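Tryptophane-5-halogenase (Microbispora sp. ATCC PTA-5024, PDB 5UAO) is a flavin-dependent halogenase that chlorinates a tryptophan at carbon 5 during biosynthesis of the lanthipeptide NAI-107. Local coordinates at residues Glu114-Gly128 and Asn138-Thr150. Residues are numbered along the deposited sequence; the frame is centred on the assembly and turned at random.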
ATOM      1  N   GLU A 114       6.341 -35.459  -1.637  1.00 31.97           N
ATOM      2  CA  GLU A 114       4.960 -35.266  -1.129  1.00 32.08           C
ATOM      3  C   GLU A 114       4.349 -33.925  -1.554  1.00 30.62           C
ATOM      4  O   GLU A 114       3.204 -33.657  -1.282  1.00 28.08           O
ATOM      5  CB  GLU A 114       4.958 -35.352   0.407  1.00 35.42           C
ATOM      6  CG  GLU A 114       5.685 -34.231   1.185  1.00 37.12           C
ATOM      7  CD  GLU A 114       7.230 -34.370   1.351  1.00 45.75           C
ATOM      8  OE1 GLU A 114       7.958 -34.974   0.497  1.00 44.86           O
ATOM      9  OE2 GLU A 114       7.742 -33.842   2.389  1.00 52.94           O
ATOM     10  N   GLY A 115       5.108 -33.059  -2.213  1.00 28.41           N
ATOM     11  CA  GLY A 115       4.575 -31.731  -2.498  1.00 31.27           C
ATOM     12  C   GLY A 115       4.391 -30.914  -1.217  1.00 27.55           C
ATOM     13  O   GLY A 115       5.092 -31.131  -0.194  1.00 25.44           O
ATOM     14  N   PHE A 116       3.463 -29.959  -1.261  1.00 24.98           N
ATOM     15  CA  PHE A 116       3.186 -29.085  -0.095  1.00 26.29           C
ATOM     16  C   PHE A 116       1.816 -28.516  -0.286  1.00 26.27           C
ATOM     17  O   PHE A 116       1.262 -28.567  -1.381  1.00 26.00           O
ATOM     18  CB  PHE A 116       4.179 -27.911   0.103  1.00 25.38           C
ATOM     19  CG  PHE A 116       4.337 -27.042  -1.120  1.00 24.93           C
ATOM     20  CD1 PHE A 116       5.185 -27.452  -2.150  1.00 24.17           C
ATOM     21  CD2 PHE A 116       3.619 -25.867  -1.282  1.00 24.92           C
ATOM     22  CE1 PHE A 116       5.339 -26.708  -3.302  1.00 25.78           C
ATOM     23  CE2 PHE A 116       3.776 -25.098  -2.442  1.00 25.09           C
ATOM     24  CZ  PHE A 116       4.652 -25.498  -3.442  1.00 26.73           C
ATOM     25  N   VAL A 117       1.290 -27.952   0.782  1.00 24.96           N
ATOM     26  CA  VAL A 117      -0.059 -27.398   0.780  1.00 24.62           C
ATOM     27  C   VAL A 117       0.007 -25.938   1.153  1.00 24.24           C
ATOM     28  O   VAL A 117       0.867 -25.514   1.928  1.00 25.77           O
ATOM     29  CB  VAL A 117      -1.049 -28.164   1.727  1.00 26.67           C
ATOM     30  CG1 VAL A 117      -1.220 -29.602   1.257  1.00 29.69           C
ATOM     31  CG2 VAL A 117      -0.622 -28.111   3.163  1.00 29.36           C
ATOM     32  N   ALA A 118      -0.908 -25.185   0.571  1.00 22.44           N
ATOM     33  CA  ALA A 118      -1.008 -23.772   0.721  1.00 24.90           C
ATOM     34  C   ALA A 118      -2.417 -23.424   1.180  1.00 24.33           C
ATOM     35  O   ALA A 118      -3.332 -23.346   0.360  1.00 25.86           O
ATOM     36  CB  ALA A 118      -0.736 -23.121  -0.630  1.00 26.30           C
ATOM     37  N   PRO A 119      -2.565 -23.087   2.444  1.00 26.81           N
ATOM     38  CA  PRO A 119      -3.857 -22.837   3.021  1.00 27.53           C
ATOM     39  C   PRO A 119      -4.257 -21.353   3.030  1.00 27.58           C
ATOM     40  O   PRO A 119      -3.427 -20.481   2.869  1.00 30.19           O
ATOM     41  CB  PRO A 119      -3.675 -23.382   4.443  1.00 28.31           C
ATOM     42  CG  PRO A 119      -2.312 -22.910   4.778  1.00 32.60           C
ATOM     43  CD  PRO A 119      -1.509 -23.045   3.490  1.00 31.50           C
ATOM     44  N   PHE A 120      -5.530 -21.062   3.287  1.00 29.44           N
ATOM     45  CA  PHE A 120      -6.014 -19.679   3.351  1.00 30.70           C
ATOM     46  C   PHE A 120      -5.909 -19.033   4.765  1.00 34.88           C
ATOM     47  O   PHE A 120      -6.174 -17.838   4.897  1.00 39.59           O
ATOM     48  CB  PHE A 120      -7.500 -19.638   2.991  1.00 29.01           C
ATOM     49  CG  PHE A 120      -7.804 -19.774   1.521  1.00 26.35           C
ATOM     50  CD1 PHE A 120      -7.299 -18.838   0.588  1.00 29.25           C
ATOM     51  CD2 PHE A 120      -8.666 -20.769   1.074  1.00 27.78           C
ATOM     52  CE1 PHE A 120      -7.589 -18.978  -0.781  1.00 31.82           C
ATOM     53  CE2 PHE A 120      -9.023 -20.871  -0.273  1.00 28.22           C
ATOM     54  CZ  PHE A 120      -8.479 -19.992  -1.209  1.00 27.31           C
ATOM     55  N   ASP A 121      -5.590 -19.812   5.799  1.00 36.65           N
ATOM     56  CA  ASP A 121      -5.835 -19.395   7.215  1.00 39.51           C
ATOM     57  C   ASP A 121      -4.659 -18.881   8.044  1.00 47.19           C
ATOM     58  O   ASP A 121      -4.695 -18.868   9.307  1.00 51.82           O
ATOM     59  CB  ASP A 121      -6.389 -20.553   7.992  1.00 40.73           C
ATOM     60  CG  ASP A 121      -5.366 -21.654   8.196  1.00 38.24           C
ATOM     61  OD1 ASP A 121      -4.382 -21.744   7.418  1.00 33.94           O
ATOM     62  OD2 ASP A 121      -5.578 -22.445   9.134  1.00 37.68           O
ATOM     63  N   TRP A 122      -3.609 -18.485   7.374  1.00 42.95           N
ATOM     64  CA  TRP A 122      -2.632 -17.645   8.030  1.00 49.69           C
ATOM     65  C   TRP A 122      -3.250 -16.621   8.964  1.00 51.67           C
ATOM     66  O   TRP A 122      -4.193 -15.923   8.573  1.00 52.28           O
ATOM     67  CB  TRP A 122      -1.945 -16.882   6.964  1.00 55.14           C
ATOM     68  CG  TRP A 122      -0.729 -17.427   6.757  1.00 64.66           C
ATOM     69  CD1 TRP A 122      -0.412 -18.477   5.954  1.00 67.42           C
ATOM     70  CD2 TRP A 122       0.454 -17.005   7.410  1.00 71.50           C
ATOM     71  NE1 TRP A 122       0.942 -18.707   6.037  1.00 80.84           N
ATOM     72  CE2 TRP A 122       1.497 -17.806   6.920  1.00 77.94           C
ATOM     73  CE3 TRP A 122       0.737 -15.993   8.341  1.00 68.57           C
ATOM     74  CZ2 TRP A 122       2.826 -17.640   7.341  1.00 84.33           C
ATOM     75  CZ3 TRP A 122       2.034 -15.816   8.753  1.00 79.53           C
ATOM     76  CH2 TRP A 122       3.076 -16.643   8.256  1.00 83.59           C
ATOM     77  N   GLY A 123      -2.736 -16.508  10.184  1.00 49.78           N
ATOM     78  CA  GLY A 123      -3.436 -15.669  11.154  1.00 54.41           C
ATOM     79  C   GLY A 123      -4.143 -16.503  12.198  1.00 55.66           C
ATOM     80  O   GLY A 123      -3.456 -17.098  13.078  1.00 46.48           O
ATOM     81  N   THR A 124      -5.479 -16.588  12.129  1.00 51.08           N
ATOM     82  CA  THR A 124      -6.220 -17.371  13.174  1.00 54.36           C
ATOM     83  C   THR A 124      -5.805 -18.845  13.254  1.00 49.02           C
ATOM     84  O   THR A 124      -5.769 -19.430  14.358  1.00 55.11           O
ATOM     85  CB  THR A 124      -7.767 -17.292  13.041  1.00 59.45           C
ATOM     86  OG1 THR A 124      -8.169 -15.920  12.931  1.00 63.52           O
ATOM     87  CG2 THR A 124      -8.476 -17.953  14.250  1.00 57.12           C
ATOM     88  N   GLY A 125      -5.479 -19.438  12.095  1.00 43.71           N
ATOM     89  CA  GLY A 125      -4.992 -20.820  12.043  1.00 42.04           C
ATOM     90  C   GLY A 125      -3.485 -21.026  12.189  1.00 45.45           C
ATOM     91  O   GLY A 125      -3.007 -22.167  12.133  1.00 39.28           O
ATOM     92  N   SER A 126      -2.717 -19.951  12.362  1.00 44.50           N
ATOM     93  CA  SER A 126      -1.248 -20.089  12.344  1.00 44.35           C
ATOM     94  C   SER A 126      -0.733 -21.005  13.457  1.00 41.91           C
ATOM     95  O   SER A 126      -1.192 -20.945  14.604  1.00 36.34           O
ATOM     96  CB  SER A 126      -0.549 -18.731  12.398  1.00 43.60           C
ATOM     97  OG  SER A 126      -0.491 -18.156  11.107  1.00 47.87           O
ATOM     98  N   VAL A 127       0.204 -21.873  13.086  1.00 35.78           N
ATOM     99  CA  VAL A 127       0.931 -22.729  14.056  1.00 37.27           C
ATOM    100  C   VAL A 127       2.367 -22.281  14.026  1.00 37.15           C
ATOM    101  O   VAL A 127       2.976 -22.061  15.071  1.00 38.44           O
ATOM    102  CB  VAL A 127       0.838 -24.240  13.714  1.00 32.96           C
ATOM    103  CG1 VAL A 127       1.794 -25.076  14.548  1.00 30.93           C
ATOM    104  CG2 VAL A 127      -0.587 -24.704  13.881  1.00 31.33           C
ATOM    105  N   GLY A 128       2.907 -22.127  12.822  1.00 42.60           N
ATOM    106  CA  GLY A 128       4.171 -21.417  12.642  1.00 37.96           C
ATOM    107  C   GLY A 128       5.035 -22.039  11.585  1.00 35.86           C
ATOM    108  O   GLY A 128       5.349 -23.231  11.636  1.00 32.98           O
ATOM    109  N   ASN A 138       9.157 -29.595   6.184  1.00 30.09           N
ATOM    110  CA  ASN A 138       8.246 -28.998   5.159  1.00 29.34           C
ATOM    111  C   ASN A 138       7.250 -28.008   5.836  1.00 27.84           C
ATOM    112  O   ASN A 138       7.309 -27.756   7.048  1.00 26.90           O
ATOM    113  CB  ASN A 138       7.570 -30.197   4.476  1.00 28.35           C
ATOM    114  CG  ASN A 138       6.946 -29.881   3.147  1.00 31.13           C
ATOM    115  OD1 ASN A 138       6.846 -28.748   2.723  1.00 29.33           O
ATOM    116  ND2 ASN A 138       6.550 -30.919   2.455  1.00 30.64           N
ATOM    117  N   VAL A 139       6.313 -27.467   5.064  1.00 26.74           N
ATOM    118  CA  VAL A 139       5.462 -26.369   5.454  1.00 23.68           C
ATOM    119  C   VAL A 139       4.074 -26.810   5.855  1.00 26.98           C
ATOM    120  O   VAL A 139       3.215 -25.982   6.057  1.00 23.92           O
ATOM    121  CB  VAL A 139       5.274 -25.311   4.278  1.00 24.51           C
ATOM    122  CG1 VAL A 139       6.562 -24.633   3.981  1.00 26.18           C
ATOM    123  CG2 VAL A 139       4.731 -25.956   2.991  1.00 25.25           C
ATOM    124  N   ASN A 140       3.850 -28.118   5.907  1.00 27.38           N
ATOM    125  CA  ASN A 140       2.534 -28.686   5.980  1.00 26.70           C
ATOM    126  C   ASN A 140       1.981 -28.735   7.384  1.00 27.30           C
ATOM    127  O   ASN A 140       0.875 -29.122   7.561  1.00 27.42           O
ATOM    128  CB  ASN A 140       2.530 -30.082   5.339  1.00 27.04           C
ATOM    129  CG  ASN A 140       2.678 -30.048   3.855  1.00 29.19           C
ATOM    130  OD1 ASN A 140       2.648 -29.001   3.200  1.00 28.89           O
ATOM    131  ND2 ASN A 140       2.746 -31.209   3.290  1.00 34.36           N
ATOM    132  N   GLU A 141       2.735 -28.276   8.361  1.00 28.76           N
ATOM    133  CA  GLU A 141       2.201 -28.034   9.682  1.00 29.36           C
ATOM    134  C   GLU A 141       2.285 -26.575  10.072  1.00 33.69           C
ATOM    135  O   GLU A 141       2.254 -26.241  11.286  1.00 29.15           O
ATOM    136  CB  GLU A 141       2.934 -28.957  10.722  1.00 33.61           C
ATOM    137  CG  GLU A 141       2.561 -30.438  10.472  1.00 33.95           C
ATOM    138  CD  GLU A 141       2.823 -31.357  11.670  1.00 41.39           C
ATOM    139  OE1 GLU A 141       3.405 -30.907  12.700  1.00 39.67           O
ATOM    140  OE2 GLU A 141       2.446 -32.538  11.581  1.00 46.72           O
ATOM    141  N   ALA A 142       2.292 -25.697   9.052  1.00 27.12           N
ATOM    142  CA  ALA A 142       2.394 -24.307   9.316  1.00 30.75           C
ATOM    143  C   ALA A 142       1.111 -23.692   9.856  1.00 28.39           C
ATOM    144  O   ALA A 142       1.177 -22.641  10.504  1.00 30.57           O
ATOM    145  CB  ALA A 142       2.826 -23.538   8.102  1.00 33.97           C
ATOM    146  N   THR A 143      -0.019 -24.316   9.597  1.00 26.92           N
ATOM    147  CA  THR A 143      -1.301 -23.822  10.063  1.00 29.75           C
ATOM    148  C   THR A 143      -2.244 -25.018  10.289  1.00 30.74           C
ATOM    149  O   THR A 143      -1.964 -26.143   9.874  1.00 28.59           O
ATOM    150  CB  THR A 143      -1.972 -22.829   9.052  1.00 32.49           C
ATOM    151  OG1 THR A 143      -2.581 -23.538   7.973  1.00 31.03           O
ATOM    152  CG2 THR A 143      -1.011 -21.748   8.478  1.00 33.55           C
ATOM    153  N   LEU A 144      -3.383 -24.746  10.936  1.00 32.14           N
ATOM    154  CA  LEU A 144      -4.429 -25.746  11.147  1.00 28.54           C
ATOM    155  C   LEU A 144      -5.030 -26.197   9.814  1.00 29.37           C
ATOM    156  O   LEU A 144      -5.208 -27.365   9.638  1.00 25.62           O
ATOM    157  CB  LEU A 144      -5.529 -25.172  12.069  1.00 32.68           C
ATOM    158  CG  LEU A 144      -6.771 -26.031  12.449  1.00 37.07           C
ATOM    159  CD1 LEU A 144      -6.376 -27.346  13.064  1.00 37.28           C
ATOM    160  CD2 LEU A 144      -7.751 -25.308  13.386  1.00 40.19           C
ATOM    161  N   GLN A 145      -5.312 -25.267   8.873  1.00 26.43           N
ATOM    162  CA  GLN A 145      -5.881 -25.669   7.613  1.00 27.65           C
ATOM    163  C   GLN A 145      -4.905 -26.523   6.828  1.00 26.74           C
ATOM    164  O   GLN A 145      -5.306 -27.428   6.067  1.00 25.52           O
ATOM    165  CB  GLN A 145      -6.303 -24.473   6.772  1.00 31.11           C
ATOM    166  CG  GLN A 145      -7.699 -23.980   6.992  1.00 32.49           C
ATOM    167  CD  GLN A 145      -8.069 -22.862   6.018  1.00 31.62           C
ATOM    168  OE1 GLN A 145      -7.193 -22.192   5.428  1.00 31.74           O
ATOM    169  NE2 GLN A 145      -9.372 -22.618   5.889  1.00 33.35           N
ATOM    170  N   ALA A 146      -3.612 -26.267   7.008  1.00 26.66           N
ATOM    171  CA  ALA A 146      -2.616 -27.125   6.329  1.00 26.56           C
ATOM    172  C   ALA A 146      -2.739 -28.538   6.814  1.00 29.07           C
ATOM    173  O   ALA A 146      -2.630 -29.468   6.008  1.00 26.80           O
ATOM    174  CB  ALA A 146      -1.205 -26.630   6.505  1.00 26.22           C
ATOM    175  N   MET A 147      -2.963 -28.712   8.121  1.00 28.18           N
ATOM    176  CA  MET A 147      -3.210 -30.073   8.699  1.00 29.88           C
ATOM    177  C   MET A 147      -4.584 -30.674   8.299  1.00 29.20           C
ATOM    178  O   MET A 147      -4.706 -31.849   8.023  1.00 32.26           O
ATOM    179  CB  MET A 147      -3.062 -30.057  10.215  1.00 30.41           C
ATOM    180  CG  MET A 147      -1.674 -29.712  10.718  1.00 35.99           C
ATOM    181  SD  MET A 147      -1.671 -29.440  12.496  1.00 33.00           S
ATOM    182  CE  MET A 147       0.040 -29.040  12.779  1.00 33.16           C
ATOM    183  N   LEU A 148      -5.624 -29.860   8.235  1.00 27.94           N
ATOM    184  CA  LEU A 148      -6.904 -30.349   7.701  1.00 28.98           C
ATOM    185  C   LEU A 148      -6.765 -30.849   6.260  1.00 27.98           C
ATOM    186  O   LEU A 148      -7.181 -31.970   5.901  1.00 25.28           O
ATOM    187  CB  LEU A 148      -7.948 -29.248   7.846  1.00 30.80           C
ATOM    188  CG  LEU A 148      -8.399 -29.010   9.300  1.00 32.67           C
ATOM    189  CD1 LEU A 148      -8.863 -27.584   9.514  1.00 31.99           C
ATOM    190  CD2 LEU A 148      -9.563 -29.983   9.555  1.00 33.85           C
ATOM    191  N   MET A 149      -6.028 -30.088   5.452  1.00 25.93           N
ATOM    192  CA  MET A 149      -5.793 -30.545   4.073  1.00 28.32           C
ATOM    193  C   MET A 149      -5.051 -31.892   3.954  1.00 27.86           C
ATOM    194  O   MET A 149      -5.465 -32.771   3.178  1.00 27.13           O
ATOM    195  CB  MET A 149      -5.110 -29.453   3.265  1.00 26.49           C
ATOM    196  CG  MET A 149      -5.958 -28.210   3.023  1.00 28.69           C
ATOM    197  SD  MET A 149      -5.084 -27.069   1.865  1.00 34.98           S
ATOM    198  CE  MET A 149      -4.245 -26.235   2.974  1.00 24.59           C
ATOM    199  N   THR A 150      -3.963 -32.048   4.684  1.00 27.97           N
ATOM    200  CA  THR A 150      -3.269 -33.348   4.666  1.00 30.66           C
ATOM    201  C   THR A 150      -4.083 -34.513   5.292  1.00 28.55           C
ATOM    202  O   THR A 150      -3.873 -35.667   4.943  1.00 26.58           O
ATOM    203  CB  THR A 150      -1.849 -33.315   5.261  1.00 31.15           C
ATOM    204  OG1 THR A 150      -1.893 -32.864   6.622  1.00 30.26           O
ATOM    205  CG2 THR A 150      -0.960 -32.376   4.429  1.00 34.52           C
TER
HETATM  206  O   HOH W   1       1.394 -31.964   0.367  1.00 41.79           O
HETATM  207  O   HOH W   2       1.468 -24.485   4.409  1.00 26.93           O
HETATM  208  O   HOH W   3       1.862 -19.609   9.708  1.00 58.33           O
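Asp121 OD1 meets the hydroxyl of Thr143 at the start of helix 144-151, a worked example of a loop carboxylate gripping a first helical turn. Traced outward, Asp121 CB rests 3.1 Å from Gln145 OE1, and CG lies against Gln145 CB as the two side chains run past each other in opposite directions; Gln145 NE2 is held by Pro171 O. At the tip the oxygens divide the work. OD1 accepts from Thr143 OG1 at 2.6 Å through its syn lone pair, while OD2 takes Gln145 N at 2.8 Å, met from above the carboxylate plane. With chi1 at 69°, CG sits between its own backbone N and carbonyl carbon, and the carboxylate faces the helix start. Thr143 OG1 in turn accepts from Ala146 N as the N-cap, and the carboxylate behind it probably steadies this hydroxyl; the helix N-terminus would probably favour the negative charge of Asp121. Gly125 O receives Leu144 N at 2.9 Å. Farther along, Met149 bends at chi3 to press CE on Pro119 CB, a tight 3.3 Å, and Val117 CG2 packs on Ala146 CB. Asn140 OD1 receives Val117 N at 3.0 Å. Together these contacts make a threonine N-cap backed by an aspartate, on a helix packed against edge strand 116-119 of a mixed sheet in this tryptophan halogenase.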